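Local coordinates for protein beta-mannosidase (Trichoderma harzianum, PDB 4CVU) that probably hydrolyses beta-mannosides as a fungal beta-mannosidase of glycoside hydrolase family 2, releasing mannose from their non-reducing ends, at residues 885-890 with 931-936; 862-867 with 875-880; 177-182 with 496-501. All coordinates share one frame; numbering follows the deposited sequence.

Interactions 1 and 2 belong to the same Ig-fold domain near the C-terminus, their centres about 10 Å apart, one in each of its facing sheets. Along the chain interaction 2 closes first: it is the hairpin of strands 864-869 and 874-879, and strand 884-890 of interaction 1 follows, pairing at last with strand 932-934. The two contacts touch through packed side chains, Leu889 CD2 lying 3.6 Å from Leu866 CD1. Interaction 3 comes far earlier in the chain and stands apart, its centre about 46 Å from that of interaction 1 and about 55 Å from that of interaction 2. It joins the galactose-binding-like domain to helix 490-501, which probably belongs to the catalytic barrel.

Interaction 1. Residues 885-890 with 931-936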
loop_
_atom_site.group_PDB
_atom_site.type_symbol
_atom_site.label_atom_id
_atom_site.label_comp_id
_atom_site.label_asym_id
_atom_site.label_seq_id
_atom_site.Cartn_x
_atom_site.Cartn_y
_atom_site.Cartn_z
ATOM N N LEU A 885 14.662 -26.509 -15.866
ATOM C CA LEU A 885 15.304 -25.371 -16.514
ATOM C C LEU A 885 14.999 -24.083 -15.764
ATOM O O LEU A 885 13.884 -23.896 -15.297
ATOM C CB LEU A 885 14.814 -25.228 -17.971
ATOM C CG LEU A 885 15.052 -26.423 -18.869
ATOM C CD1 LEU A 885 14.555 -26.148 -20.300
ATOM C CD2 LEU A 885 16.535 -26.731 -18.853
ATOM N N TYR A 886 15.999 -23.199 -15.656
ATOM C CA TYR A 886 15.853 -21.878 -15.083
ATOM C C TYR A 886 15.333 -22.064 -13.655
ATOM O O TYR A 886 14.351 -21.443 -13.319
ATOM C CB TYR A 886 14.854 -20.981 -15.830
ATOM C CG TYR A 886 15.287 -20.662 -17.252
ATOM C CD1 TYR A 886 16.141 -19.630 -17.513
ATOM C CD2 TYR A 886 14.838 -21.416 -18.294
ATOM C CE1 TYR A 886 16.576 -19.344 -18.835
ATOM C CE2 TYR A 886 15.255 -21.144 -19.620
ATOM C CZ TYR A 886 16.106 -20.089 -19.861
ATOM O OH TYR A 886 16.565 -19.776 -21.184
ATOM N N THR A 887 15.961 -22.962 -12.905
ATOM C CA THR A 887 15.609 -23.191 -11.476
ATOM C C THR A 887 15.847 -21.929 -10.722
ATOM O O THR A 887 16.906 -21.327 -10.891
ATOM C CB THR A 887 16.501 -24.315 -10.926
ATOM O OG1 THR A 887 16.443 -25.434 -11.819
ATOM C CG2 THR A 887 16.075 -24.777 -9.526
ATOM N N TRP A 888 14.924 -21.541 -9.802
ATOM C CA TRP A 888 14.918 -20.185 -9.315
ATOM C C TRP A 888 14.469 -20.193 -7.886
ATOM O O TRP A 888 13.351 -20.592 -7.640
ATOM C CB TRP A 888 13.939 -19.318 -10.145
ATOM C CG TRP A 888 13.875 -17.888 -9.690
ATOM C CD1 TRP A 888 12.838 -17.280 -9.017
ATOM C CD2 TRP A 888 14.912 -16.905 -9.812
ATOM N NE1 TRP A 888 13.161 -15.950 -8.752
ATOM C CE2 TRP A 888 14.432 -15.704 -9.215
ATOM C CE3 TRP A 888 16.176 -16.903 -10.393
ATOM C CZ2 TRP A 888 15.179 -14.555 -9.172
ATOM C CZ3 TRP A 888 16.930 -15.740 -10.342
ATOM C CH2 TRP A 888 16.441 -14.590 -9.739
ATOM N N LEU A 889 15.337 -19.715 -7.007
ATOM C CA LEU A 889 15.051 -19.536 -5.589
ATOM C C LEU A 889 14.651 -18.122 -5.376
ATOM O O LEU A 889 15.261 -17.220 -5.947
ATOM C CB LEU A 889 16.304 -19.833 -4.797
ATOM C CG LEU A 889 16.813 -21.288 -4.928
ATOM C CD1 LEU A 889 18.304 -21.331 -4.697
ATOM C CD2 LEU A 889 16.117 -22.173 -3.948
ATOM N N THR A 890 13.643 -17.903 -4.525
ATOM C CA THR A 890 13.142 -16.614 -4.265
ATOM C C THR A 890 13.211 -16.473 -2.762
ATOM O O THR A 890 12.577 -17.260 -2.110
ATOM C CB THR A 890 11.641 -16.467 -4.685
ATOM O OG1 THR A 890 11.490 -16.742 -6.078
ATOM C CG2 THR A 890 11.164 -15.041 -4.384
ATOM N N VAL A 931 11.685 -19.440 2.043
ATOM C CA VAL A 931 12.303 -19.449 0.703
ATOM C C VAL A 931 11.554 -20.446 -0.143
ATOM O O VAL A 931 11.177 -21.500 0.371
ATOM C CB VAL A 931 13.779 -19.832 0.772
ATOM C CG1 VAL A 931 14.376 -20.004 -0.630
ATOM C CG2 VAL A 931 14.568 -18.793 1.554
ATOM N N THR A 932 11.421 -20.196 -1.467
ATOM C CA THR A 932 10.706 -21.108 -2.337
ATOM C C THR A 932 11.601 -21.369 -3.544
ATOM O O THR A 932 12.568 -20.630 -3.744
ATOM C CB THR A 932 9.373 -20.510 -2.891
ATOM O OG1 THR A 932 9.678 -19.389 -3.762
ATOM C CG2 THR A 932 8.445 -20.030 -1.759
ATOM N N VAL A 933 11.325 -22.453 -4.257
ATOM C CA VAL A 933 12.049 -22.786 -5.513
ATOM C C VAL A 933 11.061 -23.055 -6.640
ATOM O O VAL A 933 9.958 -23.519 -6.408
ATOM C CB VAL A 933 13.046 -23.963 -5.307
ATOM C CG1 VAL A 933 12.350 -25.273 -4.967
ATOM C CG2 VAL A 933 13.943 -24.175 -6.556
ATOM N N GLU A 934 11.456 -22.800 -7.898
ATOM C CA GLU A 934 10.537 -23.012 -8.980
ATOM C C GLU A 934 11.403 -23.166 -10.187
ATOM O O GLU A 934 12.615 -23.040 -10.068
ATOM C CB GLU A 934 9.628 -21.789 -9.189
ATOM C CG GLU A 934 10.337 -20.599 -9.840
ATOM C CD GLU A 934 9.496 -19.347 -9.792
ATOM O OE1 GLU A 934 9.161 -18.862 -8.651
ATOM O OE2 GLU A 934 9.128 -18.849 -10.890
ATOM N N SER A 935 10.757 -23.454 -11.316
ATOM C CA SER A 935 11.459 -23.569 -12.620
ATOM C C SER A 935 10.595 -23.085 -13.776
ATOM O O SER A 935 9.444 -22.702 -13.642
ATOM C CB SER A 935 11.902 -25.028 -12.837
ATOM O OG SER A 935 10.816 -25.918 -13.180
ATOM N N LEU A 936 11.127 -23.184 -14.980
ATOM C CA LEU A 936 10.365 -22.811 -16.127
ATOM C C LEU A 936 9.009 -23.477 -16.166
ATOM O O LEU A 936 8.003 -22.859 -16.594
ATOM C CB LEU A 936 11.169 -23.241 -17.367
ATOM C CG LEU A 936 10.740 -22.652 -18.686
ATOM C CD1 LEU A 936 11.076 -21.168 -18.817
ATOM C CD2 LEU A 936 11.443 -23.450 -19.789
HETATM O O HOH W 1 10.815 -19.327 -6.127
#
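Leu889 and Val933 face each other as a non-hydrogen-bonded antiparallel pair, with Leu889 CD2 3.8 Å from Val933 CB. On the same face, Thr887 contributes only its methyl, CG2 lying 3.7 Å from Val933 CG2, while OG1 turns to Ser884 and the carbonyl of Phe904. This is the tightly packed side: branched side chains, Leu889 and Val933 above all, suit it because it closes against strands 864-869 and 874-879, where Leu864, Leu866 and Val877 meet Val933. Backbone bonds hold the register, Trp888 N reaching Glu934 O at 2.8 Å and Thr890 N reaching Thr932 O at 3.0 Å. The pair belongs to one sheet of the Ig-fold beta-sandwich, with 932-934 at its edge, and packs against the other. Beyond the strands, Leu936 N bonds almost straight to Leu885 O (172° at the hydrogen), and Leu936 CD1 lies against Tyr886 CD2, both residues also touching Leu677 of helix 664-692.

On the opposite face the end formed by Thr890, Thr932 and Glu934 is looser and wetter. The two threonines lie side by side, both hydroxyls donating to one water, Thr932 OG1 at 2.6 Å; the same water donates to Trp888 O and, at 3.1 Å, to Glu934 OE1. Glu934 reaches it because CG sits between the backbone N and the carbonyl carbon (chi1 74°) and the chain then runs extended beside Trp888, its carboxylate at the indole edge with the planes 81° apart. With an alanine at Glu934, this water would probably lose an acceptor and the indole edge its flanking carboxylate. Trp888 is the buried part of this face, its ring meeting those of His673 and Tyr731.

Interaction 2. Residues 862-867 with 875-880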
loop_
_atom_site.group_PDB
_atom_site.type_symbol
_atom_site.label_atom_id
_atom_site.label_comp_id
_atom_site.label_asym_id
_atom_site.label_seq_id
_atom_site.Cartn_x
_atom_site.Cartn_y
_atom_site.Cartn_z
ATOM N N PRO A 862 9.566 -31.297 -12.901
ATOM C CA PRO A 862 10.788 -31.872 -12.344
ATOM C C PRO A 862 10.665 -32.293 -10.883
ATOM O O PRO A 862 11.598 -32.875 -10.350
ATOM C CB PRO A 862 11.791 -30.713 -12.448
ATOM C CG PRO A 862 10.928 -29.498 -12.257
ATOM C CD PRO A 862 9.634 -29.821 -12.953
ATOM N N LYS A 863 9.560 -31.977 -10.241
ATOM C CA LYS A 863 9.344 -32.343 -8.840
ATOM C C LYS A 863 10.530 -31.943 -7.979
ATOM O O LYS A 863 11.269 -32.786 -7.504
ATOM C CB LYS A 863 9.061 -33.853 -8.715
ATOM C CG LYS A 863 7.826 -34.269 -9.498
ATOM C CD LYS A 863 6.886 -35.102 -8.646
ATOM C CE LYS A 863 5.593 -35.420 -9.381
ATOM N NZ LYS A 863 4.840 -34.175 -9.703
ATOM N N LEU A 864 10.707 -30.631 -7.801
ATOM C CA LEU A 864 11.845 -30.094 -7.100
ATOM C C LEU A 864 11.662 -30.282 -5.609
ATOM O O LEU A 864 10.553 -30.158 -5.110
ATOM C CB LEU A 864 12.000 -28.593 -7.382
ATOM C CG LEU A 864 12.482 -28.151 -8.760
ATOM C CD1 LEU A 864 12.180 -26.685 -8.954
ATOM C CD2 LEU A 864 13.975 -28.385 -8.883
ATOM N N HIS A 865 12.711 -30.673 -4.947
ATOM C CA HIS A 865 12.767 -30.643 -3.461
ATOM C C HIS A 865 13.819 -29.591 -2.896
ATOM O O HIS A 865 14.936 -29.315 -3.401
ATOM C CB HIS A 865 13.192 -32.013 -2.896
ATOM C CG HIS A 865 12.142 -33.087 -2.959
ATOM N ND1 HIS A 865 11.616 -33.556 -4.142
ATOM C CD2 HIS A 865 11.560 -33.820 -1.978
ATOM C CE1 HIS A 865 10.748 -34.520 -3.888
ATOM N NE2 HIS A 865 10.700 -34.704 -2.581
ATOM N N LEU A 866 13.378 -28.954 -1.829
ATOM C CA LEU A 866 14.189 -27.889 -1.288
ATOM C C LEU A 866 14.250 -28.063 0.210
ATOM O O LEU A 866 13.233 -28.346 0.838
ATOM C CB LEU A 866 13.561 -26.527 -1.649
ATOM C CG LEU A 866 14.233 -25.253 -1.137
ATOM C CD1 LEU A 866 15.567 -25.077 -1.807
ATOM C CD2 LEU A 866 13.356 -24.008 -1.358
ATOM N N SER A 867 15.445 -27.923 0.766
ATOM C CA SER A 867 15.630 -28.009 2.219
ATOM C C SER A 867 16.756 -27.102 2.617
ATOM O O SER A 867 17.582 -26.717 1.780
ATOM C CB SER A 867 15.938 -29.459 2.656
ATOM O OG SER A 867 16.965 -30.027 1.872
ATOM N N PHE A 875 21.252 -24.357 1.203
ATOM C CA PHE A 875 20.013 -24.910 0.710
ATOM C C PHE A 875 20.407 -26.053 -0.195
ATOM O O PHE A 875 21.352 -25.921 -0.989
ATOM C CB PHE A 875 19.206 -23.866 -0.097
ATOM C CG PHE A 875 18.630 -22.775 0.735
ATOM C CD1 PHE A 875 17.372 -22.911 1.320
ATOM C CD2 PHE A 875 19.334 -21.614 0.939
ATOM C CE1 PHE A 875 16.844 -21.906 2.105
ATOM C CE2 PHE A 875 18.810 -20.602 1.722
ATOM C CZ PHE A 875 17.560 -20.756 2.301
ATOM N N THR A 876 19.702 -27.172 -0.086
ATOM C CA THR A 876 19.868 -28.225 -1.056
ATOM C C THR A 876 18.632 -28.235 -1.966
ATOM O O THR A 876 17.517 -28.249 -1.486
ATOM C CB THR A 876 20.143 -29.608 -0.391
ATOM O OG1 THR A 876 21.459 -29.614 0.173
ATOM C CG2 THR A 876 20.064 -30.725 -1.393
ATOM N N VAL A 877 18.896 -28.265 -3.267
ATOM C CA VAL A 877 17.897 -28.239 -4.317
ATOM C C VAL A 877 18.039 -29.511 -5.135
ATOM O O VAL A 877 19.129 -29.822 -5.575
ATOM C CB VAL A 877 18.130 -27.030 -5.266
ATOM C CG1 VAL A 877 16.993 -26.894 -6.268
ATOM C CG2 VAL A 877 18.288 -25.762 -4.466
ATOM N N GLU A 878 16.956 -30.252 -5.324
ATOM C CA GLU A 878 17.023 -31.503 -6.067
ATOM C C GLU A 878 15.882 -31.662 -7.060
ATOM O O GLU A 878 14.748 -31.536 -6.690
ATOM C CB GLU A 878 17.044 -32.693 -5.095
ATOM C CG GLU A 878 17.523 -33.992 -5.726
ATOM C CD GLU A 878 17.357 -35.202 -4.799
ATOM O OE1 GLU A 878 16.952 -35.029 -3.611
ATOM O OE2 GLU A 878 17.623 -36.331 -5.268
ATOM N N ALA A 879 16.204 -31.913 -8.327
ATOM C CA ALA A 879 15.198 -32.289 -9.298
ATOM C C ALA A 879 14.997 -33.819 -9.209
ATOM O O ALA A 879 15.933 -34.580 -9.444
ATOM C CB ALA A 879 15.627 -31.883 -10.693
ATOM N N THR A 880 13.790 -34.242 -8.843
ATOM C CA THR A 880 13.478 -35.642 -8.524
ATOM C C THR A 880 12.952 -36.448 -9.741
ATOM O O THR A 880 13.212 -37.654 -9.858
ATOM C CB THR A 880 12.494 -35.657 -7.323
ATOM O OG1 THR A 880 13.228 -35.282 -6.147
ATOM C CG2 THR A 880 11.891 -36.979 -7.077
HETATM O O HOH W 2 16.562 -30.821 -0.740
#
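His865 and Glu878 form a hydrogen-bonded pair in the antiparallel hairpin of strands 864-869 and 874-879, with His865 N 2.8 Å from Glu878 O and Glu878 N 2.9 Å from His865 O. Both donors lie in the plane of the carbonyl they meet. One step nearer the turn, Ser867 and Thr876 repeat the pattern, Thr876 N reaching Ser867 O at 2.9 Å. At the far end the ladder frays: Thr880 N approaches Lys863 O from above its carbonyl plane at 3.2 Å and makes a weak second bond to Pro862 O.

Apolar packing fills the other face. Leu866 runs alongside Val877, CD1 to CG2 at 3.9 Å, because its CG stands anti to the backbone N (chi1 178°). Leu864 CD2 meets Val877 CG1 and Ala879 CB, at 4.3 Å from each; the small alanine is also touched by Leu906 of the facing sheet.

Polar side chains occupy the outer face. A water links Ser867 OG to Thr876 O, 2.8 Å from each, giving that carbonyl a second donor, and Glu878 forms a long, weak ion pair with Lys911. Before the strand, Lys863 forms a salt bridge with Asp861.

Alternating leucine, valine and alanine with histidine, serine, threonine and glutamate thus implies an amphipathic hairpin, with one side built for the sandwich interior and the other for water.

Interaction 3. Residues 177-182 with 496-501; sequences ASVVYP and PIAQGA. With NAG (2-acetamido-2-deoxy-beta-D-glucopyranose), chain L.
Val179 and Ala498 bring the two backbones nearest, their CA atoms 6.1 Å apart. Residues 177-179 have helical torsions without a regular helix's bonds; the bond from Val180 N to Ala177 O is weak. By contrast, 496-501 is the last part of helix 490-501, with Ala501 N bonded to Ile497 O at 2.8 Å. The helix is kinked at Pro496, whose nitrogen has no hydrogen to give to the turn before, so proline fits that break. Ile497, Ala498 and Ala501 lie along the side of the helix that meets the loop.

In the fold, the loop belongs to the galactose-binding-like domain, while the helix follows strand 481-485, one of the parallel strands of what is, as in other family 2 glycosidases, a catalytic alpha/beta barrel. The contact therefore joins two domains, and Val179 O also accepts a hydrogen bond from Thr452 OG1.

The side chains meet through carbon atoms and one hydroxyl. Val179 presses CG2 against Ala498, 3.8 Å from its CB; the methyl side chain of alanine allows the valine to come this close to the helix, and both residues also touch Leu453. Ser178 OG rests against two methyl groups one helical turn apart, 3.4 Å from Ile497 CG2 and equally far from Ala501 CB. Serine suits this rim because it is small enough to lie close against both and tolerates the solvent around it. Further along the loop, Tyr181 takes no part in the helix contact; its CG is anti to the backbone N (chi1 -180°), and its OH ends 3.5 Å from C1 of the N-acetylglucosamine. That sugar is part of the protein's own glycosylation, near Asn640, and is also hydrogen-bonded to Asn637 ND2.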
loop_
_atom_site.group_PDB
_atom_site.type_symbol
_atom_site.label_atom_id
_atom_site.label_comp_id
_atom_site.label_asym_id
_atom_site.label_seq_id
_atom_site.Cartn_x
_atom_site.Cartn_y
_atom_site.Cartn_z
ATOM N N ALA A 177 13.538 21.949 -30.613
ATOM C CA ALA A 177 12.747 21.171 -29.695
ATOM C C ALA A 177 13.319 19.757 -29.493
ATOM O O ALA A 177 13.345 19.259 -28.382
ATOM C CB ALA A 177 11.307 21.100 -30.207
ATOM N N SER A 178 13.811 19.139 -30.565
ATOM C CA SER A 178 14.357 17.793 -30.482
ATOM C C SER A 178 15.631 17.716 -29.620
ATOM O O SER A 178 15.927 16.674 -29.043
ATOM C CB SER A 178 14.598 17.205 -31.888
ATOM O OG SER A 178 15.580 17.924 -32.594
ATOM N N VAL A 179 16.358 18.830 -29.527
ATOM C CA VAL A 179 17.591 18.913 -28.751
ATOM C C VAL A 179 17.301 19.081 -27.242
ATOM O O VAL A 179 18.033 18.541 -26.423
ATOM C CB VAL A 179 18.496 20.045 -29.271
ATOM C CG1 VAL A 179 19.709 20.254 -28.383
ATOM C CG2 VAL A 179 18.972 19.751 -30.702
ATOM N N VAL A 180 16.252 19.808 -26.888
ATOM C CA VAL A 180 15.913 20.072 -25.467
ATOM C C VAL A 180 14.610 19.373 -25.033
ATOM O O VAL A 180 13.981 19.732 -24.047
ATOM C CB VAL A 180 15.825 21.597 -25.198
ATOM C CG1 VAL A 180 17.187 22.238 -25.406
ATOM C CG2 VAL A 180 14.779 22.269 -26.078
ATOM N N TYR A 181 14.200 18.381 -25.804
ATOM C CA TYR A 181 13.027 17.578 -25.507
ATOM C C TYR A 181 13.093 17.063 -24.083
ATOM O O TYR A 181 14.082 16.436 -23.710
ATOM C CB TYR A 181 12.990 16.402 -26.469
ATOM C CG TYR A 181 11.816 15.478 -26.274
ATOM C CD1 TYR A 181 10.529 15.899 -26.507
ATOM C CD2 TYR A 181 12.014 14.162 -25.881
ATOM C CE1 TYR A 181 9.442 15.041 -26.341
ATOM C CE2 TYR A 181 10.945 13.309 -25.694
ATOM C CZ TYR A 181 9.674 13.757 -25.932
ATOM O OH TYR A 181 8.648 12.863 -25.762
ATOM N N PRO A 182 12.080 17.347 -23.267
ATOM C CA PRO A 182 12.190 16.914 -21.876
ATOM C C PRO A 182 11.815 15.452 -21.621
ATOM O O PRO A 182 11.339 14.761 -22.532
ATOM C CB PRO A 182 11.179 17.791 -21.147
ATOM C CG PRO A 182 10.181 18.209 -22.167
ATOM C CD PRO A 182 10.782 17.995 -23.547
ATOM N N PRO A 496 24.491 14.875 -33.563
ATOM C CA PRO A 496 23.846 14.617 -34.871
ATOM C C PRO A 496 22.343 14.967 -34.908
ATOM O O PRO A 496 21.850 15.368 -35.946
ATOM C CB PRO A 496 24.086 13.129 -35.113
ATOM C CG PRO A 496 25.261 12.769 -34.237
ATOM C CD PRO A 496 25.253 13.711 -33.058
ATOM N N ILE A 497 21.651 14.885 -33.772
ATOM C CA ILE A 497 20.265 15.376 -33.692
ATOM C C ILE A 497 20.252 16.903 -33.976
ATOM O O ILE A 497 19.441 17.390 -34.749
ATOM C CB ILE A 497 19.587 15.058 -32.326
ATOM C CG1 ILE A 497 19.218 13.587 -32.249
ATOM C CG2 ILE A 497 18.331 15.906 -32.144
ATOM C CD1 ILE A 497 18.778 13.148 -30.869
ATOM N N ALA A 498 21.178 17.616 -33.371
ATOM C CA ALA A 498 21.301 19.033 -33.612
ATOM C C ALA A 498 21.671 19.356 -35.075
ATOM O O ALA A 498 21.096 20.271 -35.640
ATOM C CB ALA A 498 22.252 19.661 -32.654
ATOM N N GLN A 499 22.573 18.607 -35.681
ATOM C CA GLN A 499 22.863 18.804 -37.088
ATOM C C GLN A 499 21.642 18.587 -37.964
ATOM O O GLN A 499 21.361 19.403 -38.829
ATOM C CB GLN A 499 24.034 17.942 -37.556
ATOM C CG GLN A 499 24.050 17.664 -39.068
ATOM C CD GLN A 499 25.396 17.923 -39.692
ATOM O OE1 GLN A 499 25.706 19.050 -40.036
ATOM N NE2 GLN A 499 26.221 16.874 -39.823
ATOM N N GLY A 500 20.918 17.509 -37.736
ATOM C CA GLY A 500 19.689 17.268 -38.430
ATOM C C GLY A 500 18.620 18.322 -38.197
ATOM O O GLY A 500 17.919 18.700 -39.084
ATOM N N ALA A 501 18.469 18.762 -36.974
ATOM C CA ALA A 501 17.346 19.605 -36.609
ATOM C C ALA A 501 17.547 21.047 -37.058
ATOM O O ALA A 501 16.582 21.714 -37.388
ATOM C CB ALA A 501 17.121 19.565 -35.112
HETATM C C1 NAG L . 5.785 10.854 -26.036
HETATM C C2 NAG L . 6.053 10.383 -27.437
HETATM C C3 NAG L . 6.221 11.588 -28.348
HETATM C C4 NAG L . 4.982 12.474 -28.202
HETATM C C5 NAG L . 4.739 12.812 -26.728
HETATM C C6 NAG L . 3.496 13.663 -26.498
HETATM C C7 NAG L . 7.370 8.421 -28.134
HETATM C C8 NAG L . 8.663 7.650 -27.988
HETATM N N2 NAG L . 7.232 9.535 -27.413
HETATM O O3 NAG L . 6.419 11.114 -29.681
HETATM O O4 NAG L . 5.108 13.687 -28.934
HETATM O O5 NAG L . 4.581 11.606 -26.009
HETATM O O6 NAG L . 2.387 12.985 -27.035
HETATM O O7 NAG L . 6.512 7.980 -28.888
#